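Local coordinates for methanol--corrinoid protein co-methyltransferase (Methanosarcina barkeri, PDB 2I2X) that transfers the methyl group of methanol to the cob(I)amide carried by its partner protein MtaC, a zinc-dependent step of methanogenesis, at residues A[17-22]-A[304-308]; A[102-106]-A[156-160]; A[296-300]-A[363-367]. One frame throughout, in Å; residues are numbered along the deposited sequence.

In the fold
Along the chain, contact 1 ties the early segment 17-22 to the loop 304-308, and contact 2 is nested inside the span it closes. Contact 3 crosses contact 1: its segment 296-300 comes shortly before 304-308, while 363-367 lies beyond. Centre to centre, contacts 1 and 3 are about 18 Å apart, contacts 1 and 2 about 26 Å, and contacts 2 and 3 about 34 Å, on opposite sides of the chain's centre. Contact 2 belongs to the helix layer round the TIM barrel, where 95-116 meets the entry to strand 160-163. The long loop between strands 285-287 and 309-311 is thus held both by the N-terminal segment and by the segment at helix 365-368.

Contact 1: A[17-22]-A[304-308]; sequences MTFGVS and MQCCD
Phe19 meets the backbone of 304-308 through its CB and one ring atom, and mostly at carbonyl oxygens. CB sits 3.4 Å from Met304 O, and CD1 comes within 3.4 Å of Gln305 O; both oxygens approach the ring obliquely. With CG between the backbone N and the carbonyl carbon (chi1 52°), CD1 stays at the loop while the far end of the ring goes to Met340, Ala343 and Leu344 of helix 325-345 and to Met356 of helix 349-361. The two backbones are in contact here, with the CA atoms of Phe19 and Cys306 3.7 Å apart. The next amide fixes this approach: Gly20 N donates to Cys307 O over 2.8 Å, nearly straight at 162° and in the carbonyl plane.

Within the loop, Cys307 N donates to Met304 O, closing a tight turn just before strand 309-311. That strand belongs to the parallel sheet of the TIM barrel, so the N-terminal segment is laid against the approach to a barrel strand.

Cys306 turns SG toward Met17, whose CB it meets at 3.7 Å, while its own CB is close to Thr18 O. Thr18 points its side chain away from the loop, and its OG1 bonds to Asp349.

Asp308 begins sidelong, but the end of its side chain comes nearer the 20-22 backbone. OD2 has its stronger partners elsewhere, in Met284 N and in a salt bridge to Lys277 NZ, an ammonium also hydrogen-bonded to Thr18 O, Val21 O and Cys306 O. The other oxygen, OD1, faces segment 17-22 and lies 3.5 Å from Val21 C and 3.6 Å from Ser22 OG.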
loop_
_atom_site.group_PDB
_atom_site.type_symbol
_atom_site.label_atom_id
_atom_site.label_comp_id
_atom_site.label_asym_id
_atom_site.label_seq_id
_atom_site.Cartn_x
_atom_site.Cartn_y
_atom_site.Cartn_z
ATOM N N MET A 17 -24.063 -18.530 -5.702
ATOM C CA MET A 17 -22.957 -17.637 -6.013
ATOM C C MET A 17 -21.764 -17.798 -5.039
ATOM O O MET A 17 -21.926 -17.976 -3.813
ATOM C CB MET A 17 -23.440 -16.199 -6.036
ATOM C CG MET A 17 -24.528 -15.928 -7.106
ATOM S SD MET A 17 -25.126 -14.232 -7.022
ATOM C CE MET A 17 -23.808 -13.483 -7.940
ATOM N N THR A 18 -20.572 -17.740 -5.611
ATOM C CA THR A 18 -19.372 -17.836 -4.843
ATOM C C THR A 18 -18.254 -17.093 -5.574
ATOM O O THR A 18 -18.431 -16.654 -6.732
ATOM C CB THR A 18 -19.009 -19.320 -4.526
ATOM O OG1 THR A 18 -18.191 -19.360 -3.361
ATOM C CG2 THR A 18 -18.263 -20.003 -5.679
ATOM N N PHE A 19 -17.107 -16.951 -4.898
ATOM C CA PHE A 19 -15.962 -16.308 -5.525
ATOM C C PHE A 19 -15.113 -17.290 -6.371
ATOM O O PHE A 19 -15.133 -18.502 -6.121
ATOM C CB PHE A 19 -15.146 -15.547 -4.491
ATOM C CG PHE A 19 -14.754 -16.366 -3.259
ATOM C CD1 PHE A 19 -15.181 -15.979 -1.997
ATOM C CD2 PHE A 19 -13.906 -17.462 -3.369
ATOM C CE1 PHE A 19 -14.789 -16.703 -0.844
ATOM C CE2 PHE A 19 -13.524 -18.182 -2.254
ATOM C CZ PHE A 19 -13.958 -17.808 -0.967
ATOM N N GLY A 20 -14.428 -16.778 -7.391
ATOM C CA GLY A 20 -13.575 -17.593 -8.256
ATOM C C GLY A 20 -14.285 -18.575 -9.177
ATOM O O GLY A 20 -13.654 -19.288 -10.004
ATOM N N VAL A 21 -15.600 -18.655 -9.025
ATOM C CA VAL A 21 -16.354 -19.392 -10.021
ATOM C C VAL A 21 -17.516 -18.627 -10.623
ATOM O O VAL A 21 -18.291 -17.943 -9.953
ATOM C CB VAL A 21 -16.687 -20.924 -9.621
ATOM C CG1 VAL A 21 -16.231 -21.282 -8.234
ATOM C CG2 VAL A 21 -18.134 -21.308 -9.893
ATOM N N SER A 22 -17.604 -18.730 -11.925
ATOM C CA SER A 22 -18.804 -18.262 -12.562
ATOM C C SER A 22 -19.326 -19.326 -13.502
ATOM O O SER A 22 -18.578 -20.217 -13.936
ATOM C CB SER A 22 -18.585 -16.911 -13.222
ATOM O OG SER A 22 -17.348 -16.894 -13.888
ATOM N N MET A 304 -15.533 -9.076 -1.902
ATOM C CA MET A 304 -14.761 -10.252 -2.302
ATOM C C MET A 304 -15.708 -11.441 -2.426
ATOM O O MET A 304 -15.380 -12.461 -3.068
ATOM C CB MET A 304 -13.654 -10.610 -1.274
ATOM C CG MET A 304 -12.409 -9.703 -1.239
ATOM S SD MET A 304 -11.005 -10.155 -0.134
ATOM C CE MET A 304 -11.777 -9.681 1.382
ATOM N N GLN A 305 -16.884 -11.287 -1.817
ATOM C CA GLN A 305 -17.817 -12.377 -1.555
ATOM C C GLN A 305 -18.013 -13.277 -2.782
ATOM O O GLN A 305 -18.195 -14.480 -2.648
ATOM C CB GLN A 305 -19.155 -11.791 -1.087
ATOM C CG GLN A 305 -19.904 -11.034 -2.206
ATOM C CD GLN A 305 -21.012 -10.119 -1.721
ATOM O OE1 GLN A 305 -21.655 -10.353 -0.701
ATOM N NE2 GLN A 305 -21.262 -9.072 -2.490
ATOM N N CYS A 306 -18.015 -12.664 -3.970
ATOM C CA CYS A 306 -18.182 -13.384 -5.210
ATOM C C CYS A 306 -17.293 -12.862 -6.326
ATOM O O CYS A 306 -17.626 -13.039 -7.487
ATOM C CB CYS A 306 -19.633 -13.348 -5.674
ATOM S SG CYS A 306 -20.838 -14.009 -4.496
ATOM N N CYS A 307 -16.170 -12.233 -6.013
ATOM C CA CYS A 307 -15.310 -11.738 -7.071
ATOM C C CYS A 307 -14.664 -12.885 -7.841
ATOM O O CYS A 307 -14.542 -13.971 -7.330
ATOM C CB CYS A 307 -14.225 -10.826 -6.510
ATOM S SG CYS A 307 -13.021 -11.691 -5.460
ATOM N N ASP A 308 -14.240 -12.620 -9.072
ATOM C CA ASP A 308 -13.432 -13.561 -9.823
ATOM C C ASP A 308 -12.014 -13.037 -9.927
ATOM O O ASP A 308 -11.044 -13.815 -9.845
ATOM C CB ASP A 308 -14.042 -13.839 -11.193
ATOM C CG ASP A 308 -15.450 -14.445 -11.079
ATOM O OD1 ASP A 308 -15.560 -15.701 -11.018
ATOM O OD2 ASP A 308 -16.442 -13.667 -11.013
#

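Contact 2: A[102-106]-A[156-160]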
loop_
_atom_site.group_PDB
_atom_site.type_symbol
_atom_site.label_atom_id
_atom_site.label_comp_id
_atom_site.label_asym_id
_atom_site.label_seq_id
_atom_site.Cartn_x
_atom_site.Cartn_y
_atom_site.Cartn_z
ATOM N N ALA A 102 0.996 -1.883 -25.235
ATOM C CA ALA A 102 0.444 -3.234 -25.165
ATOM C C ALA A 102 1.503 -4.219 -25.594
ATOM O O ALA A 102 1.679 -5.266 -24.977
ATOM C CB ALA A 102 -0.798 -3.371 -26.057
ATOM N N HIS A 103 2.227 -3.869 -26.649
ATOM C CA HIS A 103 3.188 -4.798 -27.220
ATOM C C HIS A 103 4.395 -4.976 -26.299
ATOM O O HIS A 103 4.887 -6.083 -26.104
ATOM C CB HIS A 103 3.605 -4.366 -28.637
ATOM C CG HIS A 103 4.381 -5.413 -29.366
ATOM N ND1 HIS A 103 5.757 -5.501 -29.296
ATOM C CD2 HIS A 103 3.972 -6.445 -30.148
ATOM C CE1 HIS A 103 6.162 -6.532 -30.021
ATOM N NE2 HIS A 103 5.098 -7.125 -30.541
ATOM N N ALA A 104 4.859 -3.879 -25.728
ATOM C CA ALA A 104 6.006 -3.934 -24.868
ATOM C C ALA A 104 5.695 -4.736 -23.609
ATOM O O ALA A 104 6.549 -5.510 -23.158
ATOM C CB ALA A 104 6.470 -2.542 -24.526
ATOM N N GLN A 105 4.486 -4.559 -23.054
ATOM C CA GLN A 105 4.028 -5.318 -21.864
ATOM C C GLN A 105 3.920 -6.821 -22.142
ATOM O O GLN A 105 4.481 -7.632 -21.394
ATOM C CB GLN A 105 2.694 -4.787 -21.345
ATOM C CG GLN A 105 2.736 -3.368 -20.812
ATOM C CD GLN A 105 1.507 -3.018 -19.980
ATOM O OE1 GLN A 105 1.503 -3.193 -18.753
ATOM N NE2 GLN A 105 0.476 -2.499 -20.627
ATOM N N LYS A 106 3.230 -7.195 -23.226
ATOM C CA LYS A 106 3.042 -8.617 -23.570
ATOM C C LYS A 106 4.355 -9.362 -23.810
ATOM O O LYS A 106 4.470 -10.559 -23.476
ATOM C CB LYS A 106 2.114 -8.808 -24.784
ATOM C CG LYS A 106 1.545 -10.231 -24.892
ATOM C CD LYS A 106 0.822 -10.561 -23.553
ATOM C CE LYS A 106 -0.112 -11.703 -23.663
ATOM N NZ LYS A 106 -1.359 -11.343 -24.434
ATOM N N ASN A 156 -2.151 -5.978 -30.709
ATOM C CA ASN A 156 -0.779 -5.819 -30.262
ATOM C C ASN A 156 -0.488 -6.295 -28.853
ATOM O O ASN A 156 0.482 -5.862 -28.246
ATOM C CB ASN A 156 -0.377 -4.360 -30.431
ATOM C CG ASN A 156 -0.097 -4.006 -31.886
ATOM O OD1 ASN A 156 -0.943 -3.436 -32.584
ATOM N ND2 ASN A 156 1.093 -4.366 -32.356
ATOM N N GLY A 157 -1.328 -7.177 -28.325
ATOM C CA GLY A 157 -1.043 -7.819 -27.045
ATOM C C GLY A 157 -2.099 -7.743 -25.941
ATOM O O GLY A 157 -2.034 -8.530 -24.981
ATOM N N ALA A 158 -3.060 -6.815 -26.063
ATOM C CA ALA A 158 -4.152 -6.767 -25.095
ATOM C C ALA A 158 -5.068 -7.973 -25.249
ATOM O O ALA A 158 -5.456 -8.332 -26.356
ATOM C CB ALA A 158 -4.920 -5.458 -25.159
ATOM N N ASP A 159 -5.364 -8.611 -24.114
ATOM C CA ASP A 159 -6.179 -9.816 -24.045
ATOM C C ASP A 159 -7.632 -9.463 -23.710
ATOM O O ASP A 159 -8.570 -10.063 -24.242
ATOM C CB ASP A 159 -5.618 -10.743 -22.964
ATOM C CG ASP A 159 -4.219 -11.258 -23.287
ATOM O OD1 ASP A 159 -3.291 -11.012 -22.490
ATOM O OD2 ASP A 159 -4.030 -11.922 -24.328
ATOM N N LEU A 160 -7.823 -8.489 -22.825
ATOM C CA LEU A 160 -9.167 -8.076 -22.411
ATOM C C LEU A 160 -9.339 -6.618 -22.772
ATOM O O LEU A 160 -8.387 -5.827 -22.680
ATOM C CB LEU A 160 -9.391 -8.303 -20.906
ATOM C CG LEU A 160 -8.885 -9.651 -20.334
ATOM C CD1 LEU A 160 -8.693 -9.593 -18.823
ATOM C CD2 LEU A 160 -9.741 -10.841 -20.667
#
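Lys106 reaches out from helix 95-116 and puts its ammonium between a carboxylate and a carbonyl of the 156-160 loop. NZ makes a forked salt bridge with Asp159, 2.7 Å to OD2 and 2.8 Å to OD1, meeting both oxygens on their syn sides but 23° out of the carboxylate plane. A third bond, 2.9 Å long, runs from NZ to Gly157 O. In the TIM barrel this joins one of the outer helices to the loop that leads from helix 143-155 into barrel strand 160-163.

Asp159 OD1 has a second donor in Leu122 N of strand 119-126, which helps hold the carboxylate in position and links the lysine to the neighbouring strand. The lysine chain starts with CG anti to the backbone N (chi1 -162°) and bends at chi2 and chi4. Its methylenes thus travel past Gly157, CD coming 3.8 Å from Gly157 O, before NZ turns onto the carboxylate.

Gly157 fits close against the helix: the position a CB would take is already filled by Ala102 O and Lys106 CB, and at these backbone angles it is also jammed against the carbonyl of Asn156. Farther back along the loop, Asn156 O lies against the helix backbone, 3.1 Å from His103 CA. The methyl group of Ala102 faces the loop and also touches His124 of strand 119-126. The imidazole of the solvent-exposed His103 stands at an angle to the Asn156 amide, their planes 71° apart, and His103 CB is 3.5 Å from Asn156 O.

Contact 3: A[296-300]-A[363-367]; sequences SDVMG and RDPQA
Val298 turns its side chain onto segment 363-367, joining the loop between strands 285-287 and 309-311 to helix 365-368. CB splits into two methyls. A chi1 of 85° tucks CG1 in between its own N and C, where it presses on Asp364 CB at 3.4 Å and comes 4.2 Å from Gln366 CB. CG2 lies 3.9 Å from Arg363 CG, the two side chains running antiparallel alongside each other. Val298 O sits 3.2 Å from Arg363 CD, while Met299 CB meets Ala367 CB at 3.8 Å; the Met299 side chain is about 10 Å from that of the zinc ligand Cys269.

Asp364 is the N-cap of the helix. Its OD1 accepts from Gln366 N (3.0 Å) and, on the other face of the carboxylate, from Gln366 NE2; OD2 bonds to His240 and forms a salt bridge with Arg15 of another chain. An alanine here would keep the CB against Val298 but would probably leave the helix start uncapped, the Gln366 amide freer to turn and that arginine without its carboxylate.

Arg363 pairs with Asp360 and bonds to Val76 of the second subunit. The charged ends thus find partners outside the two segments, which are held together mainly by van der Waals packing.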
loop_
_atom_site.group_PDB
_atom_site.type_symbol
_atom_site.label_atom_id
_atom_site.label_comp_id
_atom_site.label_asym_id
_atom_site.label_seq_id
_atom_site.Cartn_x
_atom_site.Cartn_y
_atom_site.Cartn_z
ATOM N N SER A 296 -10.796 5.255 -0.337
ATOM C CA SER A 296 -11.491 4.659 0.792
ATOM C C SER A 296 -12.846 4.111 0.319
ATOM O O SER A 296 -13.473 4.659 -0.605
ATOM C CB SER A 296 -11.725 5.760 1.827
ATOM O OG SER A 296 -12.059 5.227 3.073
ATOM N N ASP A 297 -13.293 3.020 0.938
ATOM C CA ASP A 297 -14.664 2.544 0.757
ATOM C C ASP A 297 -15.192 1.861 1.987
ATOM O O ASP A 297 -14.474 1.620 2.967
ATOM C CB ASP A 297 -14.882 1.718 -0.529
ATOM C CG ASP A 297 -14.381 0.282 -0.441
ATOM O OD1 ASP A 297 -14.756 -0.443 0.492
ATOM O OD2 ASP A 297 -13.676 -0.153 -1.381
ATOM N N VAL A 298 -16.467 1.557 1.942
ATOM C CA VAL A 298 -17.181 1.230 3.143
ATOM C C VAL A 298 -17.661 -0.203 3.039
ATOM O O VAL A 298 -18.525 -0.639 3.826
ATOM C CB VAL A 298 -18.268 2.284 3.370
ATOM C CG1 VAL A 298 -19.574 1.971 2.597
ATOM C CG2 VAL A 298 -18.473 2.552 4.810
ATOM N N MET A 299 -17.031 -0.943 2.108
ATOM C CA MET A 299 -17.325 -2.364 1.891
ATOM C C MET A 299 -16.083 -3.186 1.549
ATOM O O MET A 299 -16.108 -4.015 0.624
ATOM C CB MET A 299 -18.455 -2.571 0.847
ATOM C CG MET A 299 -18.272 -1.894 -0.553
ATOM S SD MET A 299 -18.416 -0.085 -0.494
ATOM C CE MET A 299 -19.528 0.132 -1.931
ATOM N N GLY A 300 -15.011 -2.998 2.341
ATOM C CA GLY A 300 -13.681 -3.506 2.027
ATOM C C GLY A 300 -13.630 -5.002 1.779
ATOM O O GLY A 300 -12.918 -5.439 0.871
ATOM N N ARG A 363 -22.123 -1.916 7.868
ATOM C CA ARG A 363 -21.299 -0.745 7.849
ATOM C C ARG A 363 -21.995 0.484 7.263
ATOM O O ARG A 363 -21.735 1.588 7.736
ATOM C CB ARG A 363 -19.999 -1.014 7.100
ATOM C CG ARG A 363 -18.769 -0.212 7.609
ATOM C CD ARG A 363 -17.503 -0.725 6.903
ATOM N NE ARG A 363 -17.146 -1.998 7.504
ATOM C CZ ARG A 363 -16.485 -2.130 8.657
ATOM N NH1 ARG A 363 -16.094 -1.063 9.368
ATOM N NH2 ARG A 363 -16.265 -3.334 9.124
ATOM N N ASP A 364 -22.862 0.303 6.251
ATOM C CA ASP A 364 -23.415 1.418 5.465
ATOM C C ASP A 364 -24.502 0.890 4.528
ATOM O O ASP A 364 -24.437 -0.266 4.112
ATOM C CB ASP A 364 -22.318 2.029 4.608
ATOM C CG ASP A 364 -22.637 3.437 4.140
ATOM O OD1 ASP A 364 -23.077 3.571 2.979
ATOM O OD2 ASP A 364 -22.457 4.413 4.923
ATOM N N PRO A 365 -25.508 1.727 4.181
ATOM C CA PRO A 365 -26.477 1.210 3.216
ATOM C C PRO A 365 -25.858 0.849 1.871
ATOM O O PRO A 365 -26.367 -0.042 1.182
ATOM C CB PRO A 365 -27.500 2.359 3.087
ATOM C CG PRO A 365 -26.817 3.549 3.585
ATOM C CD PRO A 365 -25.877 3.088 4.641
ATOM N N GLN A 366 -24.771 1.515 1.504
ATOM C CA GLN A 366 -24.062 1.183 0.251
ATOM C C GLN A 366 -23.540 -0.254 0.266
ATOM O O GLN A 366 -23.422 -0.895 -0.778
ATOM C CB GLN A 366 -22.908 2.146 -0.004
ATOM C CG GLN A 366 -23.368 3.567 -0.248
ATOM C CD GLN A 366 -22.216 4.521 -0.489
ATOM O OE1 GLN A 366 -21.727 4.649 -1.617
ATOM N NE2 GLN A 366 -21.804 5.230 0.558
ATOM N N ALA A 367 -23.251 -0.768 1.456
ATOM C CA ALA A 367 -22.709 -2.098 1.569
ATOM C C ALA A 367 -23.864 -3.093 1.699
ATOM O O ALA A 367 -23.894 -4.136 0.997
ATOM C CB ALA A 367 -21.775 -2.169 2.742
#